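Local atomic coordinates of dTDP-4-dehydrorhamnose 3,5-epimerase (Sulfolobus tokodaii, PDB entry 2B9U), a protein that probably catalyses the double epimerization, at the 3 and 5 positions, of a dTDP-4-keto-6-deoxy sugar on the pathway to dTDP-L-rhamnose. Residues G78-V83 against H118-L123. Residues are numbered along the deposited sequence; the frame is centred on the assembly and turned at random.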
loop_
_atom_site.group_PDB
_atom_site.type_symbol
_atom_site.label_atom_id
_atom_site.label_comp_id
_atom_site.label_asym_id
_atom_site.label_seq_id
_atom_site.Cartn_x
_atom_site.Cartn_y
_atom_site.Cartn_z
ATOM N N GLY A 78 -11.443 0.278 -8.319
ATOM C CA GLY A 78 -12.104 1.412 -8.968
ATOM C C GLY A 78 -11.280 2.087 -10.056
ATOM O O GLY A 78 -10.362 1.480 -10.646
ATOM N N ARG A 79 -11.596 3.359 -10.282
ATOM C CA ARG A 79 -11.096 4.140 -11.411
ATOM C C ARG A 79 -11.061 5.579 -10.954
ATOM O O ARG A 79 -12.078 6.105 -10.472
ATOM C CB ARG A 79 -12.074 4.088 -12.599
ATOM C CG ARG A 79 -12.205 2.791 -13.366
ATOM C CD ARG A 79 -13.223 2.972 -14.515
ATOM N NE ARG A 79 -12.796 3.953 -15.526
ATOM C CZ ARG A 79 -13.605 4.751 -16.234
ATOM N NH1 ARG A 79 -14.923 4.751 -16.038
ATOM N NH2 ARG A 79 -13.079 5.587 -17.130
ATOM N N ILE A 80 -9.910 6.232 -11.098
ATOM C CA ILE A 80 -9.835 7.664 -10.807
ATOM C C ILE A 80 -9.223 8.432 -11.987
ATOM O O ILE A 80 -8.460 7.865 -12.766
ATOM C CB ILE A 80 -9.030 7.968 -9.501
ATOM C CG1 ILE A 80 -7.518 7.741 -9.721
ATOM C CG2 ILE A 80 -9.585 7.168 -8.326
ATOM C CD1 ILE A 80 -6.628 8.291 -8.590
ATOM N N LEU A 81 -9.576 9.707 -12.119
ATOM C CA LEU A 81 -8.840 10.599 -12.998
ATOM C C LEU A 81 -7.923 11.372 -12.078
ATOM O O LEU A 81 -8.373 12.210 -11.319
ATOM C CB LEU A 81 -9.762 11.565 -13.760
ATOM C CG LEU A 81 -9.041 12.602 -14.659
ATOM C CD1 LEU A 81 -8.213 11.913 -15.757
ATOM C CD2 LEU A 81 -10.044 13.595 -15.260
ATOM N N ASP A 82 -6.641 11.067 -12.156
ATOM C CA ASP A 82 -5.650 11.632 -11.277
ATOM C C ASP A 82 -4.940 12.812 -11.936
ATOM O O ASP A 82 -4.622 12.763 -13.127
ATOM C CB ASP A 82 -4.633 10.564 -10.924
ATOM C CG ASP A 82 -3.903 10.886 -9.675
ATOM O OD1 ASP A 82 -4.585 11.054 -8.647
ATOM O OD2 ASP A 82 -2.668 11.005 -9.730
ATOM N N VAL A 83 -4.706 13.871 -11.165
ATOM C CA VAL A 83 -4.139 15.106 -11.710
ATOM C C VAL A 83 -2.999 15.620 -10.824
ATOM O O VAL A 83 -3.069 15.521 -9.592
ATOM C CB VAL A 83 -5.219 16.220 -11.848
ATOM C CG1 VAL A 83 -4.636 17.466 -12.476
ATOM C CG2 VAL A 83 -6.415 15.728 -12.656
ATOM N N HIS A 118 -1.771 17.755 -5.951
ATOM C CA HIS A 118 -2.406 16.513 -6.407
ATOM C C HIS A 118 -3.913 16.441 -6.117
ATOM O O HIS A 118 -4.370 16.761 -5.039
ATOM C CB HIS A 118 -1.675 15.281 -5.823
ATOM C CG HIS A 118 -2.462 14.003 -5.922
ATOM N ND1 HIS A 118 -2.921 13.325 -4.816
ATOM C CD2 HIS A 118 -2.901 13.306 -6.995
ATOM C CE1 HIS A 118 -3.604 12.263 -5.200
ATOM N NE2 HIS A 118 -3.603 12.226 -6.518
ATOM N N GLY A 119 -4.680 15.982 -7.083
ATOM C CA GLY A 119 -6.078 15.701 -6.833
ATOM C C GLY A 119 -6.569 14.618 -7.758
ATOM O O GLY A 119 -5.856 14.203 -8.671
ATOM N N PHE A 120 -7.786 14.150 -7.506
ATOM C CA PHE A 120 -8.441 13.214 -8.410
ATOM C C PHE A 120 -9.946 13.295 -8.262
ATOM O O PHE A 120 -10.445 13.747 -7.230
ATOM C CB PHE A 120 -7.975 11.763 -8.180
ATOM C CG PHE A 120 -8.312 11.210 -6.814
ATOM C CD1 PHE A 120 -9.531 10.568 -6.579
ATOM C CD2 PHE A 120 -7.399 11.299 -5.772
ATOM C CE1 PHE A 120 -9.831 10.039 -5.338
ATOM C CE2 PHE A 120 -7.700 10.770 -4.513
ATOM C CZ PHE A 120 -8.905 10.143 -4.293
ATOM N N GLN A 121 -10.651 12.858 -9.300
ATOM C CA GLN A 121 -12.050 12.495 -9.174
ATOM C C GLN A 121 -12.235 10.977 -9.283
ATOM O O GLN A 121 -11.672 10.326 -10.178
ATOM C CB GLN A 121 -12.928 13.218 -10.196
ATOM C CG GLN A 121 -14.423 12.932 -9.989
ATOM C CD GLN A 121 -15.318 13.792 -10.845
ATOM O OE1 GLN A 121 -15.112 13.925 -12.054
ATOM N NE2 GLN A 121 -16.332 14.367 -10.227
ATOM N N ALA A 122 -13.003 10.417 -8.350
ATOM C CA ALA A 122 -13.382 9.007 -8.434
ATOM C C ALA A 122 -14.401 8.822 -9.568
ATOM O O ALA A 122 -15.459 9.465 -9.580
ATOM C CB ALA A 122 -13.923 8.510 -7.088
ATOM N N LEU A 123 -14.047 7.968 -10.536
ATOM C CA LEU A 123 -14.883 7.686 -11.694
ATOM C C LEU A 123 -15.887 6.577 -11.357
ATOM O O LEU A 123 -16.970 6.480 -11.932
ATOM C CB LEU A 123 -14.000 7.319 -12.915
ATOM C CG LEU A 123 -12.963 8.375 -13.329
ATOM C CD1 LEU A 123 -12.148 7.935 -14.524
ATOM C CD2 LEU A 123 -13.589 9.754 -13.619
#
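H118 and D82 meet in a hydrogen bond laid across two antiparallel strands, with H118 NE2 donating to D82 OD1 at 2.6 Å. The carboxylate oxygen lies almost in the plane of the imidazole and offers its syn lone pair, while the two flat groups are turned 52° apart. CG of H118 stands anti to the backbone N (chi1 164°), which swings the ring over toward the neighbouring strand. Alongside this bond runs the backbone ladder: V83 and G119, then L81 and Q121, form reciprocal hydrogen-bonded pairs, with V83 N reaching G119 O at 2.8 Å. L123 N closes the far end on R79 O at 2.7 Å. Between these pairs, I80 faces A122 and D82 faces F120, all four side chains on one face of the sheet, where I80, D82 and F120 pack against strands 70-75 and 126-133. There I80 CD1 rests 3.7 Å from F120 CB, and its CG2 lies near F120 CD1. At the strand end L123 CD1 sits over one face of the R79 guanidinium, 3.6 Å from NH2, while R79 NE is salt-bridged to E101 on strand 97-103. An alanine at D82 would probably leave the buried N-H of H118 without its acceptor and the ring freer to turn. This cupin jelly roll thus illustrates how a diagonal side-chain hydrogen bond, made from a non-hydrogen-bonded position, adds to the backbone ladder: a carboxylate on the adjoining strand accepts the NE2-H and orients a buried ring.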